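Local coordinates for protein carboxylesterase (EST-2) (Archaeoglobus fulgidus, PDB 5FRD) that probably hydrolyses carboxylic esters as a thermophilic alpha/beta hydrolase and binds coenzyme A near its active site, at residues K23-W37 and T79-G91. Numbering follows the deposited sequence. Where two conformers were deposited one is given.
Sequences KVFYIHSSGSDATQW and TVGKAVVVGHSLG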
ATOM      1  N   LYS A  23      -5.423  13.747  -8.035  1.00 15.41           N
ATOM      2  CA  LYS A  23      -6.097  13.351  -6.801  0.60 16.39           C
ATOM      3  C   LYS A  23      -5.935  11.847  -6.566  1.00 14.99           C
ATOM      4  O   LYS A  23      -6.888  11.077  -6.605  1.00 15.51           O
ATOM      5  CB  LYS A  23      -7.575  13.749  -6.841  0.60 18.21           C
ATOM      6  CG  LYS A  23      -7.797  15.238  -7.114  0.60 21.18           C
ATOM      7  CD  LYS A  23      -7.243  16.097  -6.009  0.60 19.62           C
ATOM      8  CE  LYS A  23      -7.605  17.553  -6.185  0.60 22.91           C
ATOM      9  NZ  LYS A  23      -7.153  18.382  -5.043  0.60 21.82           N
ATOM     10  N   VAL A  24      -4.668  11.469  -6.315  1.00 14.05           N
ATOM     11  CA  VAL A  24      -4.242  10.088  -6.083  1.00 13.82           C
ATOM     12  C   VAL A  24      -3.288  10.129  -4.896  1.00 11.99           C
ATOM     13  O   VAL A  24      -2.394  10.980  -4.857  1.00 13.15           O
ATOM     14  CB  VAL A  24      -3.555   9.456  -7.317  1.00 14.22           C
ATOM     15  CG1 VAL A  24      -3.267   7.973  -7.065  1.00 14.10           C
ATOM     16  CG2 VAL A  24      -4.421   9.586  -8.543  1.00 17.28           C
ATOM     17  N   PHE A  25      -3.513   9.232  -3.938  1.00 11.13           N
ATOM     18  CA  PHE A  25      -2.773   9.183  -2.694  1.00 11.33           C
ATOM     19  C   PHE A  25      -2.316   7.752  -2.424  1.00 11.74           C
ATOM     20  O   PHE A  25      -3.164   6.852  -2.276  1.00 12.56           O
ATOM     21  CB  PHE A  25      -3.657   9.706  -1.542  1.00 12.50           C
ATOM     22  CG  PHE A  25      -2.899   9.964  -0.266  1.00 12.16           C
ATOM     23  CD1 PHE A  25      -2.294  11.196  -0.025  1.00 12.59           C
ATOM     24  CD2 PHE A  25      -2.796   8.985   0.690  1.00 13.58           C
ATOM     25  CE1 PHE A  25      -1.602  11.410   1.151  1.00 13.64           C
ATOM     26  CE2 PHE A  25      -2.105   9.227   1.871  1.00 14.33           C
ATOM     27  CZ  PHE A  25      -1.526  10.443   2.072  1.00 14.08           C
ATOM     28  N   TYR A  26      -0.991   7.535  -2.369  1.00 10.55           N
ATOM     29  CA  TYR A  26      -0.434   6.198  -2.285  1.00  9.94           C
ATOM     30  C   TYR A  26       0.102   5.907  -0.903  1.00 10.87           C
ATOM     31  O   TYR A  26       0.792   6.754  -0.323  1.00 12.02           O
ATOM     32  CB  TYR A  26       0.739   6.025  -3.265  1.00 10.28           C
ATOM     33  CG  TYR A  26       0.496   6.398  -4.702  1.00 10.94           C
ATOM     34  CD1 TYR A  26       0.662   7.691  -5.129  1.00 11.97           C
ATOM     35  CD2 TYR A  26       0.153   5.448  -5.662  1.00 11.99           C
ATOM     36  CE1 TYR A  26       0.502   8.056  -6.451  1.00 13.38           C
ATOM     37  CE2 TYR A  26      -0.056   5.818  -6.980  1.00 11.52           C
ATOM     38  CZ  TYR A  26       0.112   7.113  -7.374  1.00 13.20           C
ATOM     39  OH  TYR A  26      -0.074   7.467  -8.707  1.00 14.62           O
ATOM     40  N   ILE A  27      -0.122   4.681  -0.431  1.00 10.55           N
ATOM     41  CA  ILE A  27       0.301   4.233   0.891  1.00 10.56           C
ATOM     42  C   ILE A  27       1.107   2.921   0.743  1.00 10.55           C
ATOM     43  O   ILE A  27       0.577   1.889   0.311  1.00 11.71           O
ATOM     44  CB  ILE A  27      -0.880   3.987   1.859  1.00 11.88           C
ATOM     45  CG1 ILE A  27      -1.854   5.168   1.804  1.00 12.84           C
ATOM     46  CG2 ILE A  27      -0.326   3.796   3.257  1.00 13.34           C
ATOM     47  CD1 ILE A  27      -3.074   4.998   2.670  1.00 14.43           C
ATOM     48  N   HIS A  28       2.380   3.012   1.106  1.00 10.59           N
ATOM     49  CA  HIS A  28       3.360   1.930   0.999  1.00 10.87           C
ATOM     50  C   HIS A  28       3.160   0.798   1.989  1.00 12.79           C
ATOM     51  O   HIS A  28       2.354   0.876   2.919  1.00 12.98           O
ATOM     52  CB  HIS A  28       4.778   2.484   1.151  1.00 11.84           C
ATOM     53  CG  HIS A  28       5.063   3.062   2.494  1.00 11.07           C
ATOM     54  ND1 HIS A  28       5.346   2.291   3.599  1.00 12.39           N
ATOM     55  CD2 HIS A  28       5.093   4.350   2.916  1.00 12.07           C
ATOM     56  CE1 HIS A  28       5.555   3.083   4.640  1.00 13.34           C
ATOM     57  NE2 HIS A  28       5.365   4.333   4.262  1.00 12.56           N
ATOM     58  N   SER A  29       3.963  -0.258   1.812  1.00 12.77           N
ATOM     59  CA  SER A  29       3.931  -1.465   2.610  1.00 14.44           C
ATOM     60  C   SER A  29       4.959  -1.500   3.731  1.00 13.81           C
ATOM     61  O   SER A  29       5.715  -0.545   3.957  1.00 13.01           O
ATOM     62  CB  SER A  29       4.089  -2.667   1.645  1.00 15.03           C
ATOM     63  OG  SER A  29       5.262  -2.539   0.913  1.00 18.60           O
ATOM     64  N   SER A  30       4.989  -2.616   4.452  1.00 12.58           N
ATOM     65  CA  SER A  30       5.895  -2.783   5.586  1.00 13.75           C
ATOM     66  C   SER A  30       7.365  -2.678   5.194  1.00 12.92           C
ATOM     67  O   SER A  30       7.800  -3.213   4.167  1.00 15.11           O
ATOM     68  CB  SER A  30       5.716  -4.150   6.241  1.00 13.14           C
ATOM     69  OG  SER A  30       4.438  -4.321   6.821  1.00 15.47           O
ATOM     70  N   GLY A  31       8.130  -1.993   6.040  1.00 14.69           N
ATOM     71  CA  GLY A  31       9.556  -1.810   5.809  1.00 14.41           C
ATOM     72  C   GLY A  31       9.917  -0.985   4.587  1.00 14.97           C
ATOM     73  O   GLY A  31      11.081  -0.990   4.157  1.00 16.45           O
ATOM     74  N   SER A  32       8.934  -0.280   4.009  1.00 13.07           N
ATOM     75  CA  SER A  32       9.121   0.481   2.782  0.65 13.37           C
ATOM     76  C   SER A  32       8.900   1.966   3.036  1.00 13.60           C
ATOM     77  O   SER A  32       8.923   2.392   4.183  1.00 15.86           O
ATOM     78  CB  SER A  32       8.157  -0.054   1.735  0.65 13.91           C
ATOM     79  OG  SER A  32       8.536   0.438   0.462  0.65 17.16           O
ATOM     80  N   ASP A  33       8.728   2.745   1.988  1.00 12.62           N
ATOM     81  CA  ASP A  33       8.500   4.173   2.096  0.60 12.55           C
ATOM     82  C   ASP A  33       7.909   4.684   0.785  1.00 11.73           C
ATOM     83  O   ASP A  33       7.605   3.886  -0.107  1.00 12.40           O
ATOM     84  CB  ASP A  33       9.794   4.874   2.518  0.60 11.45           C
ATOM     85  CG  ASP A  33      10.892   4.705   1.566  0.60 14.70           C
ATOM     86  OD1 ASP A  33      10.674   4.693   0.337  0.60 15.26           O
ATOM     87  OD2 ASP A  33      12.024   4.550   2.097  0.60 17.00           O
ATOM     88  N   ALA A  34       7.717   5.998   0.659  1.00 12.00           N
ATOM     89  CA  ALA A  34       7.125   6.577  -0.511  1.00 11.84           C
ATOM     90  C   ALA A  34       7.804   6.230  -1.820  1.00 11.66           C
ATOM     91  O   ALA A  34       7.157   6.230  -2.854  1.00 12.51           O
ATOM     92  CB  ALA A  34       7.046   8.077  -0.356  1.00 12.67           C
ATOM     93  N   THR A  35       9.108   5.946  -1.765  1.00 12.55           N
ATOM     94  CA  THR A  35       9.854   5.630  -2.963  1.00 12.85           C
ATOM     95  C   THR A  35       9.365   4.362  -3.635  1.00 11.95           C
ATOM     96  O   THR A  35       9.609   4.151  -4.829  1.00 13.82           O
ATOM     97  CB  THR A  35      11.356   5.539  -2.758  1.00 14.75           C
ATOM     98  OG1 THR A  35      11.681   4.436  -1.931  1.00 17.27           O
ATOM     99  CG2 THR A  35      11.926   6.808  -2.184  1.00 17.23           C
ATOM    100  N   GLN A  36       8.592   3.522  -2.936  1.00 12.60           N
ATOM    101  CA  GLN A  36       7.948   2.375  -3.553  0.50 11.23           C
ATOM    102  C   GLN A  36       7.131   2.726  -4.773  1.00 12.64           C
ATOM    103  O   GLN A  36       6.914   1.897  -5.666  1.00 13.77           O
ATOM    104  CB  GLN A  36       6.979   1.793  -2.523  0.50 11.64           C
ATOM    105  CG  GLN A  36       6.459   0.442  -2.887  0.50 13.45           C
ATOM    106  CD  GLN A  36       5.517   0.004  -1.870  0.50 15.21           C
ATOM    107  OE1 GLN A  36       5.817  -0.064  -0.675  0.50 14.47           O
ATOM    108  NE2 GLN A  36       4.355  -0.279  -2.337  0.50 22.16           N
ATOM    109  N   TRP A  37       6.620   3.967  -4.783  1.00 11.36           N
ATOM    110  CA  TRP A  37       5.696   4.413  -5.782  1.00 11.81           C
ATOM    111  C   TRP A  37       6.297   5.316  -6.846  1.00 11.64           C
ATOM    112  O   TRP A  37       5.546   5.904  -7.645  1.00 11.40           O
ATOM    113  CB  TRP A  37       4.547   5.163  -5.120  1.00 11.77           C
ATOM    114  CG  TRP A  37       3.804   4.322  -4.114  1.00 11.26           C
ATOM    115  CD1 TRP A  37       3.857   4.434  -2.759  1.00 11.24           C
ATOM    116  CD2 TRP A  37       2.902   3.258  -4.386  1.00 10.62           C
ATOM    117  NE1 TRP A  37       3.030   3.544  -2.179  1.00 11.99           N
ATOM    118  CE2 TRP A  37       2.411   2.800  -3.150  1.00 10.91           C
ATOM    119  CE3 TRP A  37       2.424   2.659  -5.571  1.00 11.35           C
ATOM    120  CZ2 TRP A  37       1.497   1.774  -3.054  1.00 11.47           C
ATOM    121  CZ3 TRP A  37       1.484   1.675  -5.478  1.00 12.62           C
ATOM    122  CH2 TRP A  37       1.034   1.234  -4.230  1.00 12.82           C
ATOM    123  N   THR A  79      -3.039  17.603   1.630  1.00 14.60           N
ATOM    124  CA  THR A  79      -2.353  17.648   0.355  1.00 14.60           C
ATOM    125  C   THR A  79      -3.305  17.721  -0.820  1.00 14.94           C
ATOM    126  O   THR A  79      -3.224  18.632  -1.635  1.00 17.98           O
ATOM    127  CB  THR A  79      -1.384  16.441   0.202  1.00 13.93           C
ATOM    128  OG1 THR A  79      -2.092  15.228   0.441  1.00 14.53           O
ATOM    129  CG2 THR A  79      -0.213  16.556   1.133  1.00 15.78           C
ATOM    130  N   VAL A  80      -4.216  16.763  -0.917  1.00 15.43           N
ATOM    131  CA  VAL A  80      -5.162  16.659  -2.042  1.00 15.25           C
ATOM    132  C   VAL A  80      -6.633  16.824  -1.669  1.00 16.37           C
ATOM    133  O   VAL A  80      -7.446  17.039  -2.564  1.00 17.86           O
ATOM    134  CB  VAL A  80      -4.949  15.347  -2.839  1.00 17.20           C
ATOM    135  CG1 VAL A  80      -3.633  15.439  -3.621  1.00 23.83           C
ATOM    136  CG2 VAL A  80      -4.945  14.141  -1.946  1.00 16.01           C
ATOM    137  N   GLY A  81      -6.980  16.755  -0.392  1.00 15.25           N
ATOM    138  CA  GLY A  81      -8.356  16.971   0.050  1.00 16.47           C
ATOM    139  C   GLY A  81      -9.188  15.723  -0.030  1.00 14.89           C
ATOM    140  O   GLY A  81      -9.673  15.256   0.991  1.00 17.85           O
ATOM    141  N   LYS A  82      -9.352  15.234  -1.259  1.00 15.88           N
ATOM    142  CA  LYS A  82     -10.003  13.951  -1.532  0.50 16.24           C
ATOM    143  C   LYS A  82      -9.186  13.246  -2.602  1.00 17.81           C
ATOM    144  O   LYS A  82      -8.539  13.879  -3.414  1.00 19.13           O
ATOM    145  CB  LYS A  82     -11.426  14.135  -2.019  0.50 21.49           C
ATOM    146  CG  LYS A  82     -12.304  14.908  -1.064  0.50 22.65           C
ATOM    147  CD  LYS A  82     -13.741  14.891  -1.554  0.50 28.45           C
ATOM    148  CE  LYS A  82     -14.647  15.757  -0.685  0.50 44.97           C
ATOM    149  NZ  LYS A  82     -14.993  15.112   0.615  0.50 41.25           N
ATOM    150  N   ALA A  83      -9.180  11.915  -2.587  1.00 15.74           N
ATOM    151  CA  ALA A  83      -8.330  11.214  -3.561  1.00 14.85           C
ATOM    152  C   ALA A  83      -8.773   9.794  -3.776  1.00 11.90           C
ATOM    153  O   ALA A  83      -9.484   9.206  -2.950  1.00 14.50           O
ATOM    154  CB  ALA A  83      -6.885  11.186  -3.074  1.00 16.62           C
ATOM    155  N   VAL A  84      -8.313   9.235  -4.904  1.00 12.98           N
ATOM    156  CA  VAL A  84      -8.247   7.800  -5.067  1.00 13.26           C
ATOM    157  C   VAL A  84      -7.115   7.321  -4.151  1.00 13.32           C
ATOM    158  O   VAL A  84      -5.983   7.784  -4.308  1.00 15.12           O
ATOM    159  CB  VAL A  84      -7.987   7.464  -6.526  1.00 13.81           C
ATOM    160  CG1 VAL A  84      -7.807   5.957  -6.707  1.00 16.06           C
ATOM    161  CG2 VAL A  84      -9.115   7.987  -7.406  1.00 14.93           C
ATOM    162  N   VAL A  85      -7.414   6.418  -3.243  1.00 12.04           N
ATOM    163  CA  VAL A  85      -6.433   5.938  -2.286  1.00 11.77           C
ATOM    164  C   VAL A  85      -5.904   4.594  -2.733  1.00 13.34           C
ATOM    165  O   VAL A  85      -6.699   3.654  -2.921  1.00 14.68           O
ATOM    166  CB  VAL A  85      -7.029   5.824  -0.891  1.00 13.36           C
ATOM    167  CG1 VAL A  85      -6.007   5.304   0.105  1.00 14.79           C
ATOM    168  CG2 VAL A  85      -7.574   7.179  -0.424  1.00 15.81           C
ATOM    169  N   VAL A  86      -4.600   4.516  -2.935  1.00 11.73           N
ATOM    170  CA  VAL A  86      -3.910   3.318  -3.475  1.00 12.25           C
ATOM    171  C   VAL A  86      -3.046   2.768  -2.345  1.00 12.66           C
ATOM    172  O   VAL A  86      -2.127   3.443  -1.892  1.00 13.82           O
ATOM    173  CB  VAL A  86      -3.031   3.700  -4.662  1.00 12.61           C
ATOM    174  CG1 VAL A  86      -2.344   2.461  -5.238  1.00 12.47           C
ATOM    175  CG2 VAL A  86      -3.804   4.435  -5.736  1.00 13.55           C
ATOM    176  N   GLY A  87      -3.329   1.565  -1.878  1.00 11.95           N
ATOM    177  CA  GLY A  87      -2.587   0.946  -0.788  1.00 12.99           C
ATOM    178  C   GLY A  87      -2.023  -0.402  -1.122  1.00 13.81           C
ATOM    179  O   GLY A  87      -2.759  -1.237  -1.640  1.00 14.13           O
ATOM    180  N   HIS A  88      -0.768  -0.622  -0.781  1.00 12.12           N
ATOM    181  CA  HIS A  88      -0.073  -1.881  -0.989  1.00 12.24           C
ATOM    182  C   HIS A  88       0.144  -2.593   0.328  1.00 12.33           C
ATOM    183  O   HIS A  88       0.786  -2.052   1.222  1.00 13.11           O
ATOM    184  CB  HIS A  88       1.249  -1.654  -1.661  1.00 13.19           C
ATOM    185  CG  HIS A  88       2.014  -2.907  -1.904  1.00 13.35           C
ATOM    186  ND1 HIS A  88       3.330  -3.062  -1.547  1.00 19.07           N
ATOM    187  CD2 HIS A  88       1.639  -4.067  -2.471  1.00 16.50           C
ATOM    188  CE1 HIS A  88       3.733  -4.279  -1.885  1.00 20.60           C
ATOM    189  NE2 HIS A  88       2.733  -4.903  -2.465  1.00 17.84           N
ATOM    190  N   SER A  89      -0.361  -3.826   0.444  1.00 14.43           N
ATOM    191  CA  SER A  89      -0.108  -4.722   1.586  1.00 15.41           C
ATOM    192  C   SER A  89      -0.497  -4.084   2.934  1.00 14.95           C
ATOM    193  O   SER A  89      -1.681  -3.791   3.081  1.00 15.99           O
ATOM    194  CB  SER A  89       1.316  -5.271   1.512  1.00 16.93           C
ATOM    195  OG  SER A  89       1.396  -6.534   2.200  1.00 18.98           O
ATOM    196  N   LEU A  90       0.412  -3.845   3.886  1.00 14.57           N
ATOM    197  CA  LEU A  90       0.086  -3.000   5.044  0.70 14.23           C
ATOM    198  C   LEU A  90      -0.648  -1.729   4.613  1.00 13.87           C
ATOM    199  O   LEU A  90      -1.620  -1.302   5.264  1.00 14.15           O
ATOM    200  CB  LEU A  90       1.350  -2.584   5.795  0.70 15.34           C
ATOM    201  CG  LEU A  90       1.242  -1.454   6.837  0.70 16.91           C
ATOM    202  CD1 LEU A  90       0.403  -1.912   8.002  0.70 15.52           C
ATOM    203  CD2 LEU A  90       2.620  -0.990   7.294  0.70 18.77           C
ATOM    204  N   GLY A  91      -0.168  -1.071   3.559  1.00 12.92           N
ATOM    205  CA  GLY A  91      -0.799   0.170   3.099  1.00 12.88           C
ATOM    206  C   GLY A  91      -2.228  -0.027   2.632  1.00 12.86           C
ATOM    207  O   GLY A  91      -3.042   0.902   2.656  1.00 13.00           O
TER
HETATM  208  O   HOH W   1      -4.960  20.376  -3.861  1.00 52.84           O
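Strands 24-27 and 83-88 pair in parallel at the buried centre of the sheet, Phe25 N donating to Val84 O (2.9 Å) and Val86 N to Phe25 O (2.8 Å, 175° at the hydrogen). Beta-branched residues suit such extended backbone: Val86 sends CG2 to Val24 CG1 and CG1 to Trp37 CH2 (3.7 Å), while on the other face Ile27 CD1 meets Val85 CG1 against helix 65-79. At the strand starts Lys23, long, flexible and bent at chi2 (-64°), reaches across so that NZ donates to Val80 O (2.8 Å). In this alpha/beta hydrolase fold, strand 83-88 runs into a GxSxG sequence consistent with a nucleophile elbow, with Ser89 close to coenzyme A. Gly87 and Gly91 fit because a CB on Gly87 would strike Gly91 O and one on Gly91 would strike Ile27 O. The Gln36 and His88 side chains cross at about a right angle, planes 82° apart, NE2 of Gln36 3.1 Å from His88 ND1; Gln36 OE1 accepts from Ser29 N and Ser32 OG on in-plane lone pairs. His88 suits its place because NE2 donates to His228 O; a leucine here would probably leave that carbonyl without its donor and Gln36 NE2 without a polar ring atom nearby. Ser30 OG lies 3.7 Å from Leu90 CB, beside Cys172 of the coenzyme A site.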